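Local coordinates for protein coclaurine N-methyltransferase (Coptis japonica, PDB 6GKV) that transfers a methyl group from S-adenosyl-L-methionine to the ring nitrogen of coclaurine and related tetrahydroisoquinolines in plant alkaloid biosynthesis, at residues A[81-92]-A[291-302]. Numbering follows the deposited sequence.
Sequences FLKIMNGSNLKG and WLKRLDANLDVI
M85, in the last turn of helix 79-85, meets W291 with CA atoms 5.1 Å apart, where the segments 81-85 and 291-297 run at 113° to each other with axes 9.2 Å apart. Apolar packing and a bridging water join them. The indole of W291 suits its place because its broad face packs on the turn after the helix while its single N-H reaches a water. M85 CE, in an oblique Met-aromatic contact, and N86 OD1, 3.6 Å above the plane, lie over one face, offset toward the rim. NE1 donates a hydrogen bond to the water at the ring edge, 2.6 Å away, which donates to K91 O at 2.8 Å. A leucine in place of W291 would probably leave this water without its indole donor and open a gap beside M85 and K91. Flexible M85, extended through chi1 (-169°) and chi2, carries SD to 3.9 Å from L295 CD2; its bend at chi3 (82°) turns CE over the indole. The same leucine methyl meets F81 CE1 at 3.5 Å, and beta-branched I84 spreads CG2 to I302 CD1 and CD1 to V301 CG1. R294's long chain passes the helix's last carbonyls, CD 3.2 Å from M85 O, its charged guanidinium at the rim with one face over G87 CA and I84 O at its edge. Beyond, W323 and F306 meet F81, helices 104-118 and 313-335 flank W291, and G92 N binds S-adenosyl-L-homocysteine, placing this packing beside the cofactor pocket of the Rossmann-like domain.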
ATOM      1  N   PHE A  81      -2.171  39.282  -3.625  1.00 67.73           N
ATOM      2  CA  PHE A  81      -0.955  38.567  -3.991  1.00 60.54           C
ATOM      3  C   PHE A  81      -1.281  37.247  -4.674  1.00 68.74           C
ATOM      4  O   PHE A  81      -0.592  36.843  -5.603  1.00 76.99           O
ATOM      5  CB  PHE A  81      -0.082  38.294  -2.765  1.00 54.60           C
ATOM      6  CG  PHE A  81       1.119  37.434  -3.065  1.00 56.92           C
ATOM      7  CD1 PHE A  81       2.053  37.824  -4.027  1.00 60.62           C
ATOM      8  CD2 PHE A  81       1.306  36.229  -2.410  1.00 50.07           C
ATOM      9  CE1 PHE A  81       3.159  37.031  -4.320  1.00 48.01           C
ATOM     10  CE2 PHE A  81       2.401  35.432  -2.694  1.00 51.58           C
ATOM     11  CZ  PHE A  81       3.335  35.837  -3.653  1.00 55.59           C
ATOM     12  N   LEU A  82      -2.328  36.573  -4.210  1.00 64.45           N
ATOM     13  CA  LEU A  82      -2.657  35.260  -4.749  1.00 61.46           C
ATOM     14  C   LEU A  82      -3.187  35.357  -6.192  1.00 54.86           C
ATOM     15  O   LEU A  82      -2.876  34.506  -7.012  1.00 48.41           O
ATOM     16  CB  LEU A  82      -3.648  34.536  -3.817  1.00 58.80           C
ATOM     17  CG  LEU A  82      -2.982  34.158  -2.482  1.00 60.50           C
ATOM     18  CD1 LEU A  82      -3.965  33.550  -1.505  1.00 56.05           C
ATOM     19  CD2 LEU A  82      -1.773  33.217  -2.677  1.00 58.07           C
ATOM     20  N   LYS A  83      -3.931  36.415  -6.515  1.00 53.01           N
ATOM     21  CA  LYS A  83      -4.467  36.548  -7.873  1.00 57.87           C
ATOM     22  C   LYS A  83      -3.359  36.775  -8.899  1.00 61.12           C
ATOM     23  O   LYS A  83      -3.554  36.522 -10.095  1.00 62.83           O
ATOM     24  CB  LYS A  83      -5.502  37.666  -7.982  1.00 60.21           C
ATOM     25  CG  LYS A  83      -6.204  38.020  -6.672  1.00 68.00           C
ATOM     26  CD  LYS A  83      -7.423  38.917  -6.909  1.00 67.75           C
ATOM     27  CE  LYS A  83      -8.568  38.117  -7.539  1.00 77.51           C
ATOM     28  NZ  LYS A  83      -9.913  38.707  -7.217  1.00 89.88           N
ATOM     29  N   ILE A  84      -2.204  37.248  -8.440  1.00 63.93           N
ATOM     30  CA  ILE A  84      -1.061  37.431  -9.317  1.00 65.21           C
ATOM     31  C   ILE A  84      -0.275  36.115  -9.466  1.00 65.50           C
ATOM     32  O   ILE A  84       0.045  35.687 -10.585  1.00 56.09           O
ATOM     33  CB  ILE A  84      -0.166  38.546  -8.786  1.00 61.54           C
ATOM     34  CG1 ILE A  84      -0.919  39.878  -8.801  1.00 63.93           C
ATOM     35  CG2 ILE A  84       1.083  38.682  -9.626  1.00 61.83           C
ATOM     36  CD1 ILE A  84      -0.212  40.983  -8.056  1.00 64.60           C
ATOM     37  N   MET A  85       0.027  35.473  -8.341  1.00 60.95           N
ATOM     38  CA  MET A  85       0.809  34.253  -8.397  1.00 60.74           C
ATOM     39  C   MET A  85      -0.026  33.069  -8.885  1.00 63.78           C
ATOM     40  O   MET A  85       0.431  32.313  -9.737  1.00 62.88           O
ATOM     41  CB  MET A  85       1.429  33.931  -7.042  1.00 57.87           C
ATOM     42  CG  MET A  85       2.469  32.826  -7.134  1.00 59.43           C
ATOM     43  SD  MET A  85       3.292  32.418  -5.585  1.00 62.15           S
ATOM     44  CE  MET A  85       2.093  31.311  -4.821  1.00 63.05           C
ATOM     45  N   ASN A  86      -1.238  32.906  -8.345  1.00 59.86           N
ATOM     46  CA  ASN A  86      -2.116  31.805  -8.756  1.00 52.77           C
ATOM     47  C   ASN A  86      -2.847  32.173 -10.041  1.00 56.17           C
ATOM     48  O   ASN A  86      -2.844  33.339 -10.448  1.00 53.28           O
ATOM     49  CB  ASN A  86      -3.134  31.450  -7.665  1.00 55.77           C
ATOM     50  CG  ASN A  86      -2.483  30.950  -6.375  1.00 65.25           C
ATOM     51  OD1 ASN A  86      -1.250  30.862  -6.269  1.00 66.50           O
ATOM     52  ND2 ASN A  86      -3.315  30.633  -5.382  1.00 62.72           N
ATOM     53  N   GLY A  87      -3.468  31.178 -10.677  1.00 61.27           N
ATOM     54  CA  GLY A  87      -4.295  31.396 -11.859  1.00 59.11           C
ATOM     55  C   GLY A  87      -5.677  31.920 -11.503  1.00 62.70           C
ATOM     56  O   GLY A  87      -5.885  32.394 -10.386  1.00 75.13           O
ATOM     57  N   SER A  88      -6.623  31.817 -12.437  1.00 58.92           N
ATOM     58  CA  SER A  88      -7.958  32.420 -12.290  1.00 60.77           C
ATOM     59  C   SER A  88      -8.796  31.958 -11.095  1.00 64.57           C
ATOM     60  O   SER A  88      -9.623  32.729 -10.599  1.00 72.68           O
ATOM     61  CB  SER A  88      -8.788  32.176 -13.544  1.00 62.31           C
ATOM     62  OG  SER A  88      -8.366  32.974 -14.614  1.00 69.80           O
ATOM     63  N   ASN A  89      -8.627  30.707 -10.664  1.00 62.39           N
ATOM     64  CA  ASN A  89      -9.422  30.158  -9.563  1.00 68.63           C
ATOM     65  C   ASN A  89      -8.681  30.177  -8.228  1.00 67.95           C
ATOM     66  O   ASN A  89      -9.237  29.792  -7.196  1.00 74.40           O
ATOM     67  CB  ASN A  89      -9.872  28.719  -9.859  1.00 73.94           C
ATOM     68  CG  ASN A  89     -10.416  28.540 -11.263  1.00 86.08           C
ATOM     69  OD1 ASN A  89      -9.669  28.261 -12.204  1.00 84.39           O
ATOM     70  ND2 ASN A  89     -11.724  28.701 -11.409  1.00 98.36           N
ATOM     71  N   LEU A  90      -7.432  30.635  -8.250  1.00 63.07           N
ATOM     72  CA  LEU A  90      -6.645  30.747  -7.035  1.00 62.84           C
ATOM     73  C   LEU A  90      -6.506  29.376  -6.395  1.00 65.83           C
ATOM     74  O   LEU A  90      -6.755  29.195  -5.200  1.00 70.24           O
ATOM     75  CB  LEU A  90      -7.285  31.732  -6.063  1.00 61.32           C
ATOM     76  CG  LEU A  90      -7.655  33.093  -6.652  1.00 59.61           C
ATOM     77  CD1 LEU A  90      -8.301  33.959  -5.594  1.00 53.70           C
ATOM     78  CD2 LEU A  90      -6.439  33.770  -7.235  1.00 55.29           C
ATOM     79  N   LYS A  91      -6.117  28.401  -7.205  1.00 62.67           N
ATOM     80  CA  LYS A  91      -5.911  27.057  -6.710  1.00 58.03           C
ATOM     81  C   LYS A  91      -4.514  26.968  -6.129  1.00 56.30           C
ATOM     82  O   LYS A  91      -3.530  27.102  -6.855  1.00 66.62           O
ATOM     83  CB  LYS A  91      -6.111  26.040  -7.829  1.00 53.33           C
ATOM     84  CG  LYS A  91      -6.117  24.580  -7.364  1.00 44.43           C
ATOM     85  CD  LYS A  91      -6.445  23.647  -8.528  1.00 40.99           C
ATOM     86  CE  LYS A  91      -7.022  22.341  -8.020  1.00 40.26           C
ATOM     87  NZ  LYS A  91      -6.019  21.572  -7.249  1.00 40.72           N
ATOM     88  N   GLY A  92      -4.429  26.751  -4.820  1.00 45.43           N
ATOM     89  CA  GLY A  92      -3.150  26.734  -4.125  1.00 41.02           C
ATOM     90  C   GLY A  92      -2.702  25.311  -3.873  1.00 48.56           C
ATOM     91  O   GLY A  92      -2.159  24.987  -2.812  1.00 55.25           O
ATOM     92  N   TRP A 291       3.636  29.414 -11.364  1.00 42.37           N
ATOM     93  CA  TRP A 291       3.522  30.368 -10.281  1.00 53.02           C
ATOM     94  C   TRP A 291       4.758  31.271 -10.234  1.00 60.65           C
ATOM     95  O   TRP A 291       4.655  32.501 -10.115  1.00 58.85           O
ATOM     96  CB  TRP A 291       3.360  29.632  -8.949  1.00 51.51           C
ATOM     97  CG  TRP A 291       2.015  29.011  -8.717  1.00 49.51           C
ATOM     98  CD1 TRP A 291       0.857  29.287  -9.382  1.00 47.01           C
ATOM     99  CD2 TRP A 291       1.691  28.003  -7.745  1.00 46.13           C
ATOM    100  NE1 TRP A 291      -0.172  28.517  -8.881  1.00 42.48           N
ATOM    101  CE2 TRP A 291       0.316  27.717  -7.877  1.00 38.07           C
ATOM    102  CE3 TRP A 291       2.434  27.308  -6.776  1.00 42.41           C
ATOM    103  CZ2 TRP A 291      -0.337  26.780  -7.075  1.00 32.77           C
ATOM    104  CZ3 TRP A 291       1.780  26.368  -5.975  1.00 30.12           C
ATOM    105  CH2 TRP A 291       0.409  26.123  -6.128  1.00 31.84           C
ATOM    106  N   LEU A 292       5.928  30.643 -10.319  1.00 58.13           N
ATOM    107  CA  LEU A 292       7.195  31.361 -10.285  1.00 51.85           C
ATOM    108  C   LEU A 292       7.325  32.344 -11.456  1.00 46.09           C
ATOM    109  O   LEU A 292       7.723  33.487 -11.254  1.00 46.67           O
ATOM    110  CB  LEU A 292       8.350  30.370 -10.290  1.00 49.91           C
ATOM    111  CG  LEU A 292       9.757  30.942 -10.415  1.00 56.60           C
ATOM    112  CD1 LEU A 292      10.084  31.817  -9.209  1.00 57.45           C
ATOM    113  CD2 LEU A 292      10.793  29.819 -10.596  1.00 51.77           C
ATOM    114  N   LYS A 293       6.978  31.909 -12.668  1.00 52.86           N
ATOM    115  CA  LYS A 293       6.957  32.816 -13.830  1.00 57.90           C
ATOM    116  C   LYS A 293       6.083  34.028 -13.553  1.00 54.98           C
ATOM    117  O   LYS A 293       6.387  35.131 -13.986  1.00 58.64           O
ATOM    118  CB  LYS A 293       6.430  32.122 -15.090  1.00 56.73           C
ATOM    119  CG  LYS A 293       7.411  31.221 -15.840  1.00 62.78           C
ATOM    120  CD  LYS A 293       6.674  30.473 -16.970  1.00 59.44           C
ATOM    121  CE  LYS A 293       7.481  29.307 -17.516  1.00 65.94           C
ATOM    122  NZ  LYS A 293       6.664  28.382 -18.380  1.00 70.93           N
ATOM    123  N   ARG A 294       4.981  33.807 -12.845  1.00 51.45           N
ATOM    124  CA  ARG A 294       4.034  34.881 -12.589  1.00 58.23           C
ATOM    125  C   ARG A 294       4.555  35.876 -11.573  1.00 52.27           C
ATOM    126  O   ARG A 294       4.244  37.052 -11.659  1.00 61.33           O
ATOM    127  CB  ARG A 294       2.695  34.314 -12.136  1.00 60.26           C
ATOM    128  CG  ARG A 294       1.921  33.739 -13.289  1.00 64.57           C
ATOM    129  CD  ARG A 294       0.675  32.985 -12.862  1.00 63.89           C
ATOM    130  NE  ARG A 294      -0.066  32.594 -14.051  1.00 67.63           N
ATOM    131  CZ  ARG A 294      -1.220  33.132 -14.417  1.00 72.79           C
ATOM    132  NH1 ARG A 294      -1.795  34.064 -13.665  1.00 68.69           N
ATOM    133  NH2 ARG A 294      -1.807  32.715 -15.528  1.00 81.55           N
ATOM    134  N   LEU A 295       5.337  35.404 -10.609  1.00 47.23           N
ATOM    135  CA  LEU A 295       6.014  36.308  -9.689  1.00 48.11           C
ATOM    136  C   LEU A 295       6.907  37.278 -10.462  1.00 50.75           C
ATOM    137  O   LEU A 295       6.567  38.446 -10.624  1.00 57.43           O
ATOM    138  CB  LEU A 295       6.838  35.525  -8.667  1.00 50.01           C
ATOM    139  CG  LEU A 295       6.041  34.745  -7.630  1.00 59.59           C
ATOM    140  CD1 LEU A 295       6.956  34.124  -6.582  1.00 62.53           C
ATOM    141  CD2 LEU A 295       5.028  35.668  -6.991  1.00 62.03           C
ATOM    142  N   ASP A 296       8.019  36.760 -10.979  1.00 52.00           N
ATOM    143  CA  ASP A 296       9.034  37.529 -11.720  1.00 56.24           C
ATOM    144  C   ASP A 296       8.514  38.488 -12.797  1.00 56.87           C
ATOM    145  O   ASP A 296       9.156  39.484 -13.122  1.00 58.26           O
ATOM    146  CB  ASP A 296      10.015  36.555 -12.378  1.00 59.34           C
ATOM    147  CG  ASP A 296      10.730  35.687 -11.370  1.00 65.56           C
ATOM    148  OD1 ASP A 296      10.890  36.141 -10.213  1.00 68.16           O
ATOM    149  OD2 ASP A 296      11.114  34.551 -11.733  1.00 60.84           O
ATOM    150  N   ALA A 297       7.361  38.173 -13.364  1.00 59.12           N
ATOM    151  CA  ALA A 297       6.791  38.990 -14.425  1.00 56.33           C
ATOM    152  C   ALA A 297       5.974  40.154 -13.847  1.00 58.71           C
ATOM    153  O   ALA A 297       5.656  41.120 -14.547  1.00 62.40           O
ATOM    154  CB  ALA A 297       5.932  38.117 -15.346  1.00 45.19           C
ATOM    155  N   ASN A 298       5.632  40.067 -12.565  1.00 59.83           N
ATOM    156  CA  ASN A 298       4.844  41.124 -11.944  1.00 64.50           C
ATOM    157  C   ASN A 298       5.514  41.657 -10.699  1.00 66.56           C
ATOM    158  O   ASN A 298       4.843  42.008  -9.730  1.00 67.00           O
ATOM    159  CB  ASN A 298       3.449  40.627 -11.583  1.00 61.88           C
ATOM    160  CG  ASN A 298       2.761  39.953 -12.733  1.00 55.85           C
ATOM    161  OD1 ASN A 298       2.173  40.604 -13.604  1.00 58.23           O
ATOM    162  ND2 ASN A 298       2.831  38.637 -12.751  1.00 50.37           N
ATOM    163  N   LEU A 299       6.839  41.703 -10.719  1.00 66.22           N
ATOM    164  CA  LEU A 299       7.587  42.274  -9.615  1.00 66.41           C
ATOM    165  C   LEU A 299       7.264  43.755  -9.484  1.00 74.32           C
ATOM    166  O   LEU A 299       7.341  44.317  -8.394  1.00 77.80           O
ATOM    167  CB  LEU A 299       9.088  42.063  -9.813  1.00 60.62           C
ATOM    168  CG  LEU A 299       9.451  40.586  -9.670  1.00 57.73           C
ATOM    169  CD1 LEU A 299      10.907  40.325 -10.038  1.00 65.88           C
ATOM    170  CD2 LEU A 299       9.143  40.112  -8.256  1.00 44.97           C
ATOM    171  N   ASP A 300       6.882  44.378 -10.595  1.00 78.23           N
ATOM    172  CA  ASP A 300       6.555  45.797 -10.587  1.00 76.39           C
ATOM    173  C   ASP A 300       5.334  46.116  -9.698  1.00 69.45           C
ATOM    174  O   ASP A 300       5.261  47.207  -9.141  1.00 67.71           O
ATOM    175  CB  ASP A 300       6.334  46.316 -12.024  1.00 82.97           C
ATOM    176  CG  ASP A 300       5.266  45.538 -12.788  1.00 94.46           C
ATOM    177  OD1 ASP A 300       5.060  44.342 -12.489  1.00100.92           O
ATOM    178  OD2 ASP A 300       4.637  46.128 -13.700  1.00 95.75           O
ATOM    179  N   VAL A 301       4.405  45.169  -9.550  1.00 66.45           N
ATOM    180  CA  VAL A 301       3.198  45.353  -8.725  1.00 63.46           C
ATOM    181  C   VAL A 301       3.293  44.599  -7.386  1.00 64.51           C
ATOM    182  O   VAL A 301       2.651  44.970  -6.391  1.00 71.36           O
ATOM    183  CB  VAL A 301       1.914  44.907  -9.497  1.00 81.60           C
ATOM    184  CG1 VAL A 301       2.106  43.539 -10.109  1.00 85.84           C
ATOM    185  CG2 VAL A 301       0.677  44.907  -8.599  1.00 80.13           C
ATOM    186  N   ILE A 302       4.114  43.557  -7.350  1.00 60.86           N
ATOM    187  CA  ILE A 302       4.296  42.784  -6.123  1.00 60.44           C
ATOM    188  C   ILE A 302       5.199  43.521  -5.125  1.00 64.90           C
ATOM    189  O   ILE A 302       4.943  43.516  -3.922  1.00 67.69           O
ATOM    190  CB  ILE A 302       4.869  41.389  -6.427  1.00 54.21           C
ATOM    191  CG1 ILE A 302       3.836  40.567  -7.214  1.00 52.37           C
ATOM    192  CG2 ILE A 302       5.253  40.663  -5.145  1.00 57.43           C
ATOM    193  CD1 ILE A 302       4.258  39.131  -7.514  1.00 36.12           C
TER
HETATM  194  O   HOH W   1      -2.665  28.145  -9.351  1.00 47.31           O